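Local coordinates for putative uncharacterized protein (Pyrococcus abyssi virus 1, PDB 4HR1) that is of unknown function but is mostly helical, belongs to a bromodomain-like viral protein family and has two chains in its assembly, at residues 11-16 with 83-88; 41-46 with 90-95; 52-57 with 75-80. One frame throughout, in Å; residues are numbered along the deposited sequence.

Overall arrangement
The first segment, 11-16, lies on helix 6-30. The chain then runs through helix 34-54, helix 56-63 and helix 72-98. Interaction 1 returns segment 83-88 of helix 72-98 to helix 6-30. Interaction 2 starts inside this loop, at 41-46, and ends beyond it, at 90-95, so the two cross. Interaction 3 joins 52-57, where helix 34-54 passes into helix 56-63, to 75-80 and is nested inside both loops. Helix 72-98 serves all three contacts and ties the earlier helices together. Interactions 1 and 2 touch through the Asp87 to Arg46 salt bridge, and 1 and 3 through Ile13 and Val54. Interactions 2 and 3 stay about 7 Å apart at their nearest atoms.

Interaction 1 (11-16 with 83-88); sequences QKISWL and LVLEDI
Lys12 NZ forms a salt bridge with Glu86 OE2 at 3.2 Å, on the partly exposed side of a contact between two helices of the bromodomain-like bundle. The ammonium meets OE2 on its syn side, 28° out of the carboxylate plane. The other oxygen, Glu86 OE1, lies farther from Lys12 NZ, at 3.6 Å. The Lys12 chain runs nearly straight to CE and bends only at chi4 (-46°). Glu86 OE2 lies alongside this end of the chain, with Lys12 CE at 3.4 Å, hardly farther than NZ. The two side chains cross at about a right angle.

Helix 6-30 and helix 72-98 run nearly parallel here, with segment axes 24° apart and 10.5 Å at closest approach. Inward of the ion pair the contact is apolar. Leu85 sends its two methyl groups to different partners. Its CD1 rests on Lys12 CB, the inner part of the lysine chain. Its CD2 meets Leu16 CD1 at 3.5 Å and lies 4.2 Å from Ile13 CG1.

Helix 34-54 covers this core from another side, with Ile50 on Leu85 and Val47 on Ile88. Trp15 turns to helix 105-119, where it packs on Leu115, and also makes a cation-pi contact with Lys89. One helical turn on from Lys12, the second methyl of Leu16 reaches Ile88, one turn after Leu85. Leu16 CD2 lies 4.1 Å from Ile88 CG2, with the two side chains nearly perpendicular.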
# COMPACT_ATOMS: atom_id res chain seq x y z
N GLN B 11 -5.58 -4.34 3.81
CA GLN B 11 -4.68 -5.47 3.98
C GLN B 11 -4.48 -6.27 2.67
O GLN B 11 -3.37 -6.76 2.42
CB GLN B 11 -5.05 -6.35 5.19
CG GLN B 11 -4.90 -5.64 6.56
CD GLN B 11 -3.57 -4.92 6.83
OE1 GLN B 11 -2.65 -5.46 7.44
NE2 GLN B 11 -3.49 -3.64 6.45
N LYS B 12 -5.53 -6.32 1.81
CA LYS B 12 -5.46 -7.01 0.53
C LYS B 12 -4.66 -6.23 -0.51
O LYS B 12 -3.79 -6.81 -1.13
CB LYS B 12 -6.85 -7.46 0.03
CG LYS B 12 -7.28 -8.78 0.64
CD LYS B 12 -8.66 -9.21 0.19
CE LYS B 12 -9.23 -10.35 1.01
NZ LYS B 12 -8.24 -11.44 1.24
N ILE B 13 -4.95 -4.92 -0.65
CA ILE B 13 -4.25 -4.01 -1.57
C ILE B 13 -2.77 -3.90 -1.17
O ILE B 13 -1.92 -4.03 -2.04
CB ILE B 13 -4.99 -2.65 -1.65
CG1 ILE B 13 -6.41 -2.81 -2.24
CG2 ILE B 13 -4.17 -1.56 -2.41
CD1 ILE B 13 -7.27 -1.51 -2.17
N SER B 14 -2.46 -3.75 0.14
CA SER B 14 -1.09 -3.68 0.67
C SER B 14 -0.27 -4.93 0.38
O SER B 14 0.91 -4.81 0.05
CB SER B 14 -1.08 -3.41 2.18
OG SER B 14 -1.69 -2.17 2.52
N TRP B 15 -0.86 -6.13 0.53
CA TRP B 15 -0.15 -7.39 0.27
C TRP B 15 0.25 -7.46 -1.21
O TRP B 15 1.39 -7.81 -1.53
CB TRP B 15 -1.02 -8.60 0.63
CG TRP B 15 -0.26 -9.90 0.62
CD1 TRP B 15 0.23 -10.55 1.71
CD2 TRP B 15 0.11 -10.68 -0.52
NE1 TRP B 15 0.86 -11.71 1.32
CE2 TRP B 15 0.77 -11.84 -0.04
CE3 TRP B 15 -0.15 -10.59 -1.91
CZ2 TRP B 15 1.22 -12.85 -0.89
CZ3 TRP B 15 0.31 -11.59 -2.75
CH2 TRP B 15 1.01 -12.69 -2.24
N LEU B 16 -0.71 -7.11 -2.09
CA LEU B 16 -0.54 -7.11 -3.54
C LEU B 16 0.60 -6.13 -3.93
O LEU B 16 1.50 -6.53 -4.67
CB LEU B 16 -1.87 -6.74 -4.23
CG LEU B 16 -3.01 -7.76 -4.22
CD1 LEU B 16 -4.22 -7.21 -4.91
CD2 LEU B 16 -2.64 -9.02 -4.93
N LEU B 83 -13.27 -10.13 -5.42
CA LEU B 83 -13.08 -11.23 -6.36
C LEU B 83 -11.95 -10.94 -7.32
O LEU B 83 -11.12 -11.80 -7.57
CB LEU B 83 -14.37 -11.59 -7.11
CG LEU B 83 -15.39 -12.39 -6.29
CD1 LEU B 83 -16.75 -12.32 -6.93
CD2 LEU B 83 -14.92 -13.83 -6.05
N VAL B 84 -11.89 -9.70 -7.81
CA VAL B 84 -10.82 -9.24 -8.68
C VAL B 84 -9.49 -9.32 -7.94
O VAL B 84 -8.54 -9.88 -8.49
CB VAL B 84 -11.10 -7.83 -9.23
CG1 VAL B 84 -9.89 -7.29 -10.02
CG2 VAL B 84 -12.37 -7.80 -10.09
N LEU B 85 -9.44 -8.82 -6.68
CA LEU B 85 -8.24 -8.81 -5.84
C LEU B 85 -7.69 -10.18 -5.58
O LEU B 85 -6.46 -10.34 -5.49
CB LEU B 85 -8.49 -8.10 -4.49
CG LEU B 85 -8.68 -6.59 -4.50
CD1 LEU B 85 -9.12 -6.11 -3.14
CD2 LEU B 85 -7.43 -5.88 -4.90
N GLU B 86 -8.59 -11.18 -5.42
CA GLU B 86 -8.15 -12.55 -5.15
C GLU B 86 -7.59 -13.22 -6.42
O GLU B 86 -6.71 -14.09 -6.34
CB GLU B 86 -9.22 -13.38 -4.43
CG GLU B 86 -8.70 -14.06 -3.16
CD GLU B 86 -8.12 -13.18 -2.06
OE1 GLU B 86 -7.13 -13.60 -1.41
OE2 GLU B 86 -8.66 -12.07 -1.82
N ASP B 87 -8.06 -12.73 -7.58
CA ASP B 87 -7.62 -13.16 -8.90
C ASP B 87 -6.19 -12.65 -9.12
O ASP B 87 -5.30 -13.47 -9.35
CB ASP B 87 -8.61 -12.69 -9.99
CG ASP B 87 -8.24 -13.10 -11.40
OD1 ASP B 87 -8.07 -14.32 -11.65
OD2 ASP B 87 -8.13 -12.21 -12.26
N ILE B 88 -5.97 -11.30 -8.96
CA ILE B 88 -4.65 -10.63 -8.99
C ILE B 88 -3.66 -11.35 -8.03
O ILE B 88 -2.51 -11.60 -8.41
CB ILE B 88 -4.74 -9.11 -8.70
CG1 ILE B 88 -5.80 -8.42 -9.58
CG2 ILE B 88 -3.35 -8.45 -8.89
CD1 ILE B 88 -6.20 -7.04 -9.15

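Interaction 2 (41-46 with 90-95); sequences EKLKER and EQIIVE
Leu43 carries this contact and divides its methyl groups between three residues. Its CD1 lies 3.8 Å from Ile92 CG1 and 4.0 Å from Glu95 CB. Its CD2 lies 3.7 Å from Gln91 CB and also touches the amide oxygen of that residue. Leu43 CG stands beside its backbone N (chi1 -71°), and the chain branches there, CD1 going to Ile92 and Glu95 and CD2 to Gln91.

Next to this apolar patch the Arg46 guanidinium meets the Gln91 amide, their planes 31° apart. Arg46 NH1 and Gln91 NE2 are 3.2 Å apart, but both are donors and form no hydrogen bond. The arginine instead has its main polar partner in Asp87, with which it forms a salt bridge. Bends at chi2 and chi3 of Arg46 bring its end to this acid.

Farther out, Glu95 is paired with Arg98, and its side chain also touches Leu23 and Met27. Ile92 rests on Leu16 and Ala19, so helix 6-30 covers the inner side. Segments 41-46 and 90-95 run almost antiparallel, 164° apart with axes 10.9 Å at closest approach. This is antiparallel helix packing within a helical bundle, consistent with the bromodomain-like family.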
# COMPACT_ATOMS: atom_id res chain seq x y z
N GLU B 41 4.25 -4.85 -14.57
CA GLU B 41 3.55 -3.58 -14.73
C GLU B 41 2.06 -3.74 -15.06
O GLU B 41 1.28 -2.83 -14.77
CB GLU B 41 4.27 -2.69 -15.77
CG GLU B 41 4.14 -1.20 -15.48
CD GLU B 41 4.59 -0.70 -14.11
OE1 GLU B 41 5.41 -1.38 -13.45
OE2 GLU B 41 4.13 0.40 -13.72
N LYS B 42 1.66 -4.87 -15.67
CA LYS B 42 0.26 -5.13 -15.97
C LYS B 42 -0.44 -5.45 -14.67
O LYS B 42 -1.54 -4.96 -14.45
CB LYS B 42 0.09 -6.26 -17.00
CG LYS B 42 0.38 -5.78 -18.43
CD LYS B 42 0.27 -6.90 -19.47
CE LYS B 42 0.43 -6.41 -20.89
NZ LYS B 42 1.85 -6.09 -21.22
N LEU B 43 0.25 -6.17 -13.77
CA LEU B 43 -0.21 -6.53 -12.43
C LEU B 43 -0.39 -5.30 -11.55
O LEU B 43 -1.48 -5.11 -11.00
CB LEU B 43 0.73 -7.56 -11.80
CG LEU B 43 0.68 -8.98 -12.41
CD1 LEU B 43 1.69 -9.90 -11.75
CD2 LEU B 43 -0.70 -9.60 -12.28
N LYS B 44 0.63 -4.43 -11.49
CA LYS B 44 0.63 -3.16 -10.77
C LYS B 44 -0.53 -2.29 -11.26
O LYS B 44 -1.25 -1.71 -10.44
CB LYS B 44 1.99 -2.44 -10.96
CG LYS B 44 2.17 -1.14 -10.15
CD LYS B 44 2.06 0.09 -11.04
CE LYS B 44 2.46 1.34 -10.32
NZ LYS B 44 2.37 2.54 -11.20
N GLU B 45 -0.75 -2.23 -12.58
CA GLU B 45 -1.86 -1.45 -13.12
C GLU B 45 -3.25 -2.00 -12.72
O GLU B 45 -4.18 -1.22 -12.54
CB GLU B 45 -1.74 -1.23 -14.63
CG GLU B 45 -1.32 0.20 -14.99
CD GLU B 45 -2.10 1.33 -14.33
OE1 GLU B 45 -1.46 2.15 -13.63
OE2 GLU B 45 -3.35 1.39 -14.48
N ARG B 46 -3.35 -3.33 -12.56
CA ARG B 46 -4.56 -4.03 -12.12
C ARG B 46 -4.83 -3.62 -10.64
O ARG B 46 -5.93 -3.15 -10.34
CB ARG B 46 -4.41 -5.56 -12.28
CG ARG B 46 -4.46 -6.10 -13.72
CD ARG B 46 -5.84 -6.56 -14.16
NE ARG B 46 -6.22 -7.85 -13.57
CZ ARG B 46 -7.27 -8.57 -13.94
NH1 ARG B 46 -7.54 -9.73 -13.35
NH2 ARG B 46 -8.07 -8.15 -14.92
N GLU B 90 -3.65 -14.60 -7.16
CA GLU B 90 -3.22 -15.85 -7.81
C GLU B 90 -2.35 -15.58 -9.05
O GLU B 90 -1.42 -16.35 -9.31
CB GLU B 90 -4.42 -16.76 -8.14
CG GLU B 90 -4.48 -18.01 -7.28
CD GLU B 90 -3.38 -19.06 -7.42
OE1 GLU B 90 -2.84 -19.49 -6.38
OE2 GLU B 90 -3.08 -19.48 -8.57
N GLN B 91 -2.62 -14.46 -9.78
CA GLN B 91 -1.81 -14.06 -10.93
C GLN B 91 -0.35 -13.78 -10.53
O GLN B 91 0.56 -14.19 -11.26
CB GLN B 91 -2.41 -12.83 -11.60
CG GLN B 91 -3.45 -13.19 -12.67
CD GLN B 91 -4.22 -11.98 -13.11
OE1 GLN B 91 -3.71 -10.87 -13.20
NE2 GLN B 91 -5.50 -12.17 -13.36
N ILE B 92 -0.14 -13.14 -9.35
CA ILE B 92 1.14 -12.81 -8.74
C ILE B 92 1.87 -14.06 -8.34
O ILE B 92 3.07 -14.15 -8.54
CB ILE B 92 0.95 -11.81 -7.54
CG1 ILE B 92 0.82 -10.36 -8.07
CG2 ILE B 92 2.06 -11.93 -6.48
CD1 ILE B 92 0.22 -9.42 -7.17
N ILE B 93 1.14 -15.04 -7.76
CA ILE B 93 1.68 -16.35 -7.35
C ILE B 93 2.21 -17.05 -8.62
O ILE B 93 3.32 -17.57 -8.61
CB ILE B 93 0.58 -17.20 -6.64
CG1 ILE B 93 0.07 -16.55 -5.32
CG2 ILE B 93 0.98 -18.69 -6.46
CD1 ILE B 93 1.04 -16.49 -4.11
N VAL B 94 1.41 -17.04 -9.70
CA VAL B 94 1.75 -17.61 -11.01
C VAL B 94 3.04 -16.92 -11.49
O VAL B 94 4.01 -17.61 -11.81
CB VAL B 94 0.54 -17.48 -12.00
CG1 VAL B 94 0.98 -17.46 -13.46
CG2 VAL B 94 -0.49 -18.58 -11.75
N GLU B 95 3.07 -15.57 -11.43
CA GLU B 95 4.22 -14.74 -11.77
C GLU B 95 5.49 -15.14 -11.00
O GLU B 95 6.55 -15.24 -11.60
CB GLU B 95 3.89 -13.25 -11.65
CG GLU B 95 5.03 -12.32 -12.03
CD GLU B 95 5.50 -12.29 -13.47
OE1 GLU B 95 4.86 -12.95 -14.33
OE2 GLU B 95 6.48 -11.56 -13.76

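Interaction 3 (52-57 with 75-80); sequences TAVNWD and YKEIQK
Trp56 overlaps the end of Ile78, whose CD1 comes within 3.4 Å of Trp56 CZ2. The methyl lies oblique to the indole. The same CD1 reaches back to Val54, where CG2 lies 3.7 Å away, and the Val54 and Ile78 side chains cross at about a right angle. Ile78 CD1 thus sits in the corner made by Val54 CG2 and the six-membered part of the indole, with Asp57 OD1 4.2 Å from that methyl.

Trp56 CG stands between its own backbone N and carbonyl carbon (chi1 56°). This folds the indole back along the turn, and Asp57 CB lies over the rim of one face. Trp56 NE1 makes a weak hydrogen bond to Ala53 O at 2.9 Å. A second weak bond runs from Trp56 NE1 to Glu77 OE1 at 3.0 Å, bent to 121° at the hydrogen. The carboxylate stands almost upright to the ring, with the planes 83° apart. Ala53 O and Glu77 OE2 both lie in the ring plane at its edge. Ala53 O lies 3.0 Å from both Glu77 OE1 and OE2. All three are acceptors and form no hydrogen bond with each other as modelled, so the shared Trp56 N-H probably offsets some repulsion.

The contact lies where helix 34-54 gives way to helix 56-63, facing the early part of helix 72-98. Helix 6-30 closes the inner side, with Val9 and Ile13 on Val54 and Ala6 on Asp57. Phe3 and Leu70, from loops, pack on Ile78 and Asp57 respectively. Asn55 of the turn touches Lys24 of the neighbouring subunit.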
# COMPACT_ATOMS: atom_id res chain seq x y z
N THR B 52 -8.52 2.24 -6.58
CA THR B 52 -9.28 3.48 -6.76
C THR B 52 -10.82 3.25 -6.76
O THR B 52 -11.56 4.17 -6.42
CB THR B 52 -8.81 4.23 -8.00
OG1 THR B 52 -8.99 3.39 -9.14
CG2 THR B 52 -7.36 4.72 -7.89
N ALA B 53 -11.27 2.05 -7.12
CA ALA B 53 -12.69 1.72 -7.12
C ALA B 53 -13.18 1.35 -5.72
O ALA B 53 -14.39 1.31 -5.48
CB ALA B 53 -12.95 0.57 -8.09
N VAL B 54 -12.27 1.09 -4.78
CA VAL B 54 -12.59 0.67 -3.42
C VAL B 54 -12.12 1.67 -2.31
O VAL B 54 -12.38 1.45 -1.12
CB VAL B 54 -12.11 -0.80 -3.25
CG1 VAL B 54 -10.78 -0.91 -2.52
CG2 VAL B 54 -13.18 -1.65 -2.60
N ASN B 55 -11.47 2.79 -2.73
CA ASN B 55 -10.91 3.83 -1.85
C ASN B 55 -11.93 4.58 -1.03
O ASN B 55 -11.61 4.92 0.12
CB ASN B 55 -10.02 4.82 -2.62
CG ASN B 55 -8.58 4.38 -2.83
OD1 ASN B 55 -8.05 3.46 -2.16
ND2 ASN B 55 -7.92 5.05 -3.76
N TRP B 56 -13.13 4.84 -1.61
CA TRP B 56 -14.24 5.57 -0.98
C TRP B 56 -14.56 5.04 0.43
O TRP B 56 -14.91 5.82 1.31
CB TRP B 56 -15.52 5.54 -1.87
CG TRP B 56 -15.95 4.14 -2.23
CD1 TRP B 56 -15.57 3.43 -3.32
CD2 TRP B 56 -16.76 3.26 -1.43
NE1 TRP B 56 -16.05 2.14 -3.24
CE2 TRP B 56 -16.76 2.00 -2.07
CE3 TRP B 56 -17.47 3.40 -0.22
CZ2 TRP B 56 -17.46 0.90 -1.57
CZ3 TRP B 56 -18.09 2.29 0.32
CH2 TRP B 56 -18.11 1.06 -0.36
N ASP B 57 -14.41 3.71 0.63
CA ASP B 57 -14.67 2.98 1.86
C ASP B 57 -13.74 3.34 3.02
O ASP B 57 -14.11 3.15 4.18
CB ASP B 57 -14.68 1.45 1.58
CG ASP B 57 -15.16 0.58 2.73
OD1 ASP B 57 -14.45 -0.42 3.05
OD2 ASP B 57 -16.19 0.92 3.36
N TYR B 75 -22.18 -2.67 -0.96
CA TYR B 75 -21.85 -4.05 -0.67
C TYR B 75 -21.56 -4.89 -1.93
O TYR B 75 -20.62 -5.67 -1.93
CB TYR B 75 -22.90 -4.72 0.23
CG TYR B 75 -22.36 -5.97 0.89
CD1 TYR B 75 -21.71 -5.91 2.12
CD2 TYR B 75 -22.42 -7.20 0.25
CE1 TYR B 75 -21.16 -7.06 2.71
CE2 TYR B 75 -21.93 -8.36 0.85
CZ TYR B 75 -21.27 -8.28 2.06
OH TYR B 75 -20.76 -9.44 2.61
N LYS B 76 -22.38 -4.71 -2.99
CA LYS B 76 -22.24 -5.41 -4.27
C LYS B 76 -20.90 -5.03 -4.94
O LYS B 76 -20.14 -5.92 -5.33
CB LYS B 76 -23.43 -5.11 -5.21
CG LYS B 76 -24.66 -6.00 -5.00
CD LYS B 76 -25.86 -5.36 -5.71
CE LYS B 76 -26.98 -6.32 -6.06
NZ LYS B 76 -27.77 -5.83 -7.24
N GLU B 77 -20.59 -3.72 -4.99
CA GLU B 77 -19.36 -3.13 -5.54
C GLU B 77 -18.09 -3.70 -4.88
O GLU B 77 -17.09 -3.96 -5.56
CB GLU B 77 -19.42 -1.61 -5.38
CG GLU B 77 -18.58 -0.85 -6.38
CD GLU B 77 -17.39 -0.14 -5.77
OE1 GLU B 77 -17.42 1.11 -5.68
OE2 GLU B 77 -16.42 -0.83 -5.38
N ILE B 78 -18.14 -3.93 -3.56
CA ILE B 78 -17.05 -4.46 -2.74
C ILE B 78 -16.86 -5.97 -2.95
O ILE B 78 -15.73 -6.44 -2.91
CB ILE B 78 -17.22 -4.03 -1.24
CG1 ILE B 78 -15.95 -3.39 -0.70
CG2 ILE B 78 -17.73 -5.13 -0.31
CD1 ILE B 78 -16.16 -2.04 -0.37
N GLN B 79 -17.98 -6.71 -3.14
CA GLN B 79 -18.02 -8.16 -3.38
C GLN B 79 -17.30 -8.47 -4.69
O GLN B 79 -16.58 -9.47 -4.76
CB GLN B 79 -19.47 -8.65 -3.46
CG GLN B 79 -20.13 -8.93 -2.10
CD GLN B 79 -21.35 -9.84 -2.23
OE1 GLN B 79 -21.50 -10.82 -1.48
NE2 GLN B 79 -22.27 -9.54 -3.15
N LYS B 80 -17.49 -7.59 -5.69
CA LYS B 80 -16.88 -7.60 -7.02
C LYS B 80 -15.37 -7.37 -6.82
O LYS B 80 -14.56 -8.25 -7.15
CB LYS B 80 -17.46 -6.47 -7.90
CG LYS B 80 -18.90 -6.63 -8.39
CD LYS B 80 -19.20 -5.53 -9.43
CE LYS B 80 -20.65 -5.37 -9.82
NZ LYS B 80 -20.83 -4.26 -10.80